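Local coordinates for putative dioxygenase (1H-3-hydroxy-4-oxoquinaldine 2,4-dioxygenase) (Mycobacteroides abscessus subsp. abscessus, PDB 6RA3), which cleaves the quinolone ring of the Pseudomonas quinolone signal, giving N-octanoylanthranilate and carbon monoxide, as a dioxygenase of the alpha/beta-hydrolase fold, at residues G173-G176 and F177-A181; E130-A133 and A134-I138. All coordinates share one frame; numbering follows the deposited sequence.

Contact 1 (G173-G176 and F177-A181); sequences GGHG and FDMWA
G176 and W180 meet where a loop turns into helix 177-194, in the helical cap between strands 116-120 and 209-214 of the alpha/beta-hydrolase fold. The carbonyl oxygen of G176, at the N-cap, accepts the first bond of the helix from W180, N to O 3.1 Å, almost straight at the hydrogen (170°). The backbone N of M179 gives the same oxygen a second, weak bond. The indole edge also comes up to this oxygen: W180 CG is anti to its carbonyl carbon (chi1 -80°), which lays the indole back along the preceding loop and brings W180 CD1 within 3.2 Å of G176 O, in the ring plane. Having no side chain, G176 cannot cap the helix with one; instead a water bridges the first turn, accepting from G176 N at 2.9 Å and from M179 N at 3.0 Å.

H175 and M179 lie side by side and point the same way. The helix places M179 CB, and chi1 (-165°, CG anti to the backbone N) places CG, each 4.0 Å from H175 ND1; the chain bends only after that. Unbranched methylenes suit this place, lying alongside the imidazole, and H59 meets both H175 and M179. On another side of the helix F177 lays one ring face over A181 CB, one turn on; a methyl is small enough to fit there, while W144 packs against F177 and W180. D178 forms a salt bridge with R182, and D16 of the second subunit accepts a bond from G174 N.

The chemistry is that of a helix start served by backbone and solvent: one carbonyl takes the near-straight bond of W180 N, while the N-H of M179 is divided between water and a weak bond to that carbonyl.

Contact 2 (E130-A133 and A134-I138); sequences EFVA and ALHGI
The carbonyl oxygen of A133 is held by two backbone N-H groups: G137 N bonds to it at 3.1 Å, and H136 N adds a weak bond at 3.5 Å. H136 N also bonds to V132 O, its proton thus shared between two successive carbonyls. The shortest backbone bond is one step earlier, from L135 N to F131 O at 2.8 Å, close to straight at the hydrogen (162°).

Side chains four residues apart pack along two flanks. L135 sets its branch over one face of the F131 ring in a CH-pi contact, CG lying 4.3 Å from the ring centroid and only 10° off the normal. F131 CG is anti to its backbone N (chi1 -170°), which swings the ring out beside the next turn, where the two methyls of L135 reach CE2 and CZ. Branched leucine suits a flat ring, offering several carbons at once. On the other flank V132 and H136 run side by side, with V132 CG1 3.6 Å from H136 CE1. The imidazole also turns one face to V132 O, 3.4 Å above its plane and toward the rim, while H136 NE2 is hydrogen-bonded to OD2 of D188 on helix 177-194.

F131 meets the ring of H97, which probably binds the substrate, and both F131 and L135 touch I187. One flank is therefore apolar and leads toward the probable substrate site, whereas the other sends a histidine to a carboxylate that would probably favour its protonated form.

Contact 2 comes first along the chain, on helix 129-137; contact 1 follows at the start of helix 177-194, with helices 144-156 and 162-170 between them. Both belong to the helical region inserted between strands 116-120 and 209-214 of the alpha/beta-hydrolase sheet. Their centres are about 15 Å apart, and they touch through I138: its CG1 lies 3.4 Å from W180 O, and its carbonyl oxygen packs near A181 and F177. Helix 177-194 unites the two, since its beginning forms contact 1 while I187 and D188 farther along receive contact 2. Contact 2 borders H97 directly, whereas contact 1 stands farther back, the W180 side chain being about 9 Å from those of H97 and H246.

Contact 1 (G173-G176 and F177-A181)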
loop_
_atom_site.group_PDB
_atom_site.type_symbol
_atom_site.label_atom_id
_atom_site.label_comp_id
_atom_site.label_asym_id
_atom_site.label_seq_id
_atom_site.Cartn_x
_atom_site.Cartn_y
_atom_site.Cartn_z
ATOM N N GLY A 173 -5.175 -13.428 4.386
ATOM C CA GLY A 173 -6.014 -13.878 3.286
ATOM C C GLY A 173 -5.242 -13.955 1.981
ATOM O O GLY A 173 -4.044 -13.669 1.911
ATOM N N GLY A 174 -5.953 -14.369 0.925
ATOM C CA GLY A 174 -5.378 -14.391 -0.409
ATOM C C GLY A 174 -4.401 -15.499 -0.712
ATOM O O GLY A 174 -3.629 -15.383 -1.674
ATOM N N HIS A 175 -4.390 -16.565 0.082
ATOM C CA HIS A 175 -3.625 -17.760 -0.213
ATOM C C HIS A 175 -4.622 -18.907 -0.329
ATOM O O HIS A 175 -5.746 -18.815 0.169
ATOM C CB HIS A 175 -2.578 -18.040 0.872
ATOM C CG HIS A 175 -1.397 -17.126 0.837
ATOM N ND1 HIS A 175 -0.564 -17.014 -0.258
ATOM C CD2 HIS A 175 -0.907 -16.280 1.773
ATOM C CE1 HIS A 175 0.384 -16.130 0.007
ATOM N NE2 HIS A 175 0.204 -15.683 1.237
ATOM N N GLY A 176 -4.228 -19.970 -1.009
ATOM C CA GLY A 176 -5.124 -21.089 -1.236
ATOM C C GLY A 176 -4.389 -22.399 -1.282
ATOM O O GLY A 176 -3.364 -22.587 -0.616
ATOM N N PHE A 177 -4.919 -23.321 -2.085
ATOM C CA PHE A 177 -4.375 -24.670 -2.120
ATOM C C PHE A 177 -2.918 -24.667 -2.552
ATOM O O PHE A 177 -2.082 -25.340 -1.933
ATOM C CB PHE A 177 -5.209 -25.557 -3.045
ATOM C CG PHE A 177 -4.562 -26.875 -3.338
ATOM C CD1 PHE A 177 -4.535 -27.865 -2.378
ATOM C CD2 PHE A 177 -3.934 -27.101 -4.553
ATOM C CE1 PHE A 177 -3.918 -29.089 -2.636
ATOM C CE2 PHE A 177 -3.328 -28.307 -4.821
ATOM C CZ PHE A 177 -3.318 -29.308 -3.858
ATOM N N ASP A 178 -2.569 -23.870 -3.571
ATOM C CA ASP A 178 -1.183 -23.866 -4.047
ATOM C C ASP A 178 -0.172 -23.633 -2.909
ATOM O O ASP A 178 0.829 -24.348 -2.785
ATOM C CB ASP A 178 -1.011 -22.808 -5.138
ATOM C CG ASP A 178 0.447 -22.574 -5.504
ATOM O OD1 ASP A 178 1.000 -23.367 -6.288
ATOM O OD2 ASP A 178 1.057 -21.580 -5.023
ATOM N N MET A 179 -0.392 -22.618 -2.092
ATOM C CA MET A 179 0.627 -22.275 -1.108
ATOM C C MET A 179 0.547 -23.198 0.098
ATOM O O MET A 179 1.579 -23.570 0.661
ATOM C CB MET A 179 0.495 -20.808 -0.658
ATOM C CG MET A 179 1.762 -20.283 0.093
ATOM S SD MET A 179 3.233 -20.299 -0.854
ATOM C CE MET A 179 3.028 -18.834 -1.910
ATOM N N TRP A 180 -0.666 -23.564 0.509
ATOM C CA TRP A 180 -0.823 -24.498 1.619
ATOM C C TRP A 180 -0.304 -25.892 1.274
ATOM O O TRP A 180 0.334 -26.544 2.111
ATOM C CB TRP A 180 -2.282 -24.535 2.035
ATOM C CG TRP A 180 -2.580 -23.383 2.888
ATOM C CD1 TRP A 180 -3.106 -22.185 2.507
ATOM C CD2 TRP A 180 -2.322 -23.286 4.289
ATOM N NE1 TRP A 180 -3.209 -21.349 3.592
ATOM C CE2 TRP A 180 -2.730 -22.002 4.700
ATOM C CE3 TRP A 180 -1.785 -24.165 5.239
ATOM C CZ2 TRP A 180 -2.621 -21.576 6.022
ATOM C CZ3 TRP A 180 -1.680 -23.741 6.547
ATOM C CH2 TRP A 180 -2.094 -22.455 6.928
ATOM N N ALA A 181 -0.568 -26.376 0.058
ATOM C CA ALA A 181 0.044 -27.629 -0.377
ATOM C C ALA A 181 1.563 -27.519 -0.357
ATOM O O ALA A 181 2.252 -28.426 0.124
ATOM C CB ALA A 181 -0.469 -28.035 -1.773
HETATM O O HOH W 1 -2.118 -20.333 -2.959
#

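Contact 2 (E130-A133 and A134-I138)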
loop_
_atom_site.group_PDB
_atom_site.type_symbol
_atom_site.label_atom_id
_atom_site.label_comp_id
_atom_site.label_asym_id
_atom_site.label_seq_id
_atom_site.Cartn_x
_atom_site.Cartn_y
_atom_site.Cartn_z
ATOM N N GLU A 130 0.752 -36.928 13.923
ATOM C CA GLU A 130 -0.431 -36.107 13.707
ATOM C C GLU A 130 -0.099 -34.917 12.813
ATOM O O GLU A 130 -0.859 -34.582 11.900
ATOM C CB GLU A 130 -0.988 -35.636 15.052
ATOM C CG GLU A 130 -2.454 -35.940 15.261
ATOM C CD GLU A 130 -3.074 -35.072 16.339
ATOM O OE1 GLU A 130 -2.718 -33.873 16.392
ATOM O OE2 GLU A 130 -3.911 -35.584 17.126
ATOM N N PHE A 131 1.041 -34.272 13.062
ATOM C CA PHE A 131 1.491 -33.163 12.228
ATOM C C PHE A 131 1.705 -33.617 10.791
ATOM O O PHE A 131 1.198 -32.982 9.857
ATOM C CB PHE A 131 2.780 -32.575 12.817
ATOM C CG PHE A 131 3.227 -31.269 12.196
ATOM C CD1 PHE A 131 2.374 -30.170 12.129
ATOM C CD2 PHE A 131 4.526 -31.130 11.750
ATOM C CE1 PHE A 131 2.811 -28.971 11.599
ATOM C CE2 PHE A 131 4.968 -29.924 11.200
ATOM C CZ PHE A 131 4.105 -28.853 11.133
ATOM N N VAL A 132 2.460 -34.715 10.592
ATOM C CA VAL A 132 2.707 -35.226 9.243
ATOM C C VAL A 132 1.389 -35.563 8.558
ATOM O O VAL A 132 1.241 -35.370 7.341
ATOM C CB VAL A 132 3.653 -36.444 9.269
ATOM C CG1 VAL A 132 3.783 -37.039 7.858
ATOM C CG2 VAL A 132 5.028 -36.045 9.788
ATOM N N ALA A 133 0.407 -36.033 9.337
ATOM C CA ALA A 133 -0.928 -36.315 8.811
ATOM C C ALA A 133 -1.592 -35.056 8.256
ATOM O O ALA A 133 -2.244 -35.108 7.209
ATOM C CB ALA A 133 -1.803 -36.924 9.912
ATOM N N ALA A 134 -1.456 -33.922 8.955
ATOM C CA ALA A 134 -2.039 -32.670 8.471
ATOM C C ALA A 134 -1.233 -32.074 7.323
ATOM O O ALA A 134 -1.815 -31.472 6.420
ATOM C CB ALA A 134 -2.161 -31.651 9.601
ATOM N N LEU A 135 0.098 -32.228 7.346
ATOM C CA LEU A 135 0.935 -31.773 6.243
ATOM C C LEU A 135 0.524 -32.414 4.921
ATOM O O LEU A 135 0.787 -31.854 3.845
ATOM C CB LEU A 135 2.404 -32.087 6.530
ATOM C CG LEU A 135 3.156 -31.335 7.639
ATOM C CD1 LEU A 135 4.610 -31.804 7.737
ATOM C CD2 LEU A 135 3.122 -29.812 7.424
ATOM N N HIS A 136 -0.076 -33.604 4.975
ATOM C CA HIS A 136 -0.593 -34.274 3.791
ATOM C C HIS A 136 -2.016 -33.837 3.487
ATOM O O HIS A 136 -2.386 -33.687 2.318
ATOM C CB HIS A 136 -0.522 -35.795 3.988
ATOM C CG HIS A 136 0.878 -36.327 4.062
ATOM N ND1 HIS A 136 1.194 -37.524 4.671
ATOM C CD2 HIS A 136 2.047 -35.818 3.606
ATOM C CE1 HIS A 136 2.498 -37.730 4.583
ATOM N NE2 HIS A 136 3.038 -36.709 3.941
ATOM N N GLY A 137 -2.818 -33.599 4.523
ATOM C CA GLY A 137 -4.181 -33.149 4.304
ATOM C C GLY A 137 -4.249 -31.820 3.570
ATOM O O GLY A 137 -5.151 -31.591 2.767
ATOM N N ILE A 138 -3.301 -30.919 3.842
ATOM C CA ILE A 138 -3.297 -29.641 3.129
ATOM C C ILE A 138 -2.723 -29.753 1.726
ATOM O O ILE A 138 -2.828 -28.790 0.951
ATOM C CB ILE A 138 -2.547 -28.542 3.907
ATOM C CG1 ILE A 138 -1.077 -28.911 4.093
ATOM C CG2 ILE A 138 -3.285 -28.254 5.218
ATOM C CD1 ILE A 138 -0.342 -28.046 5.123
#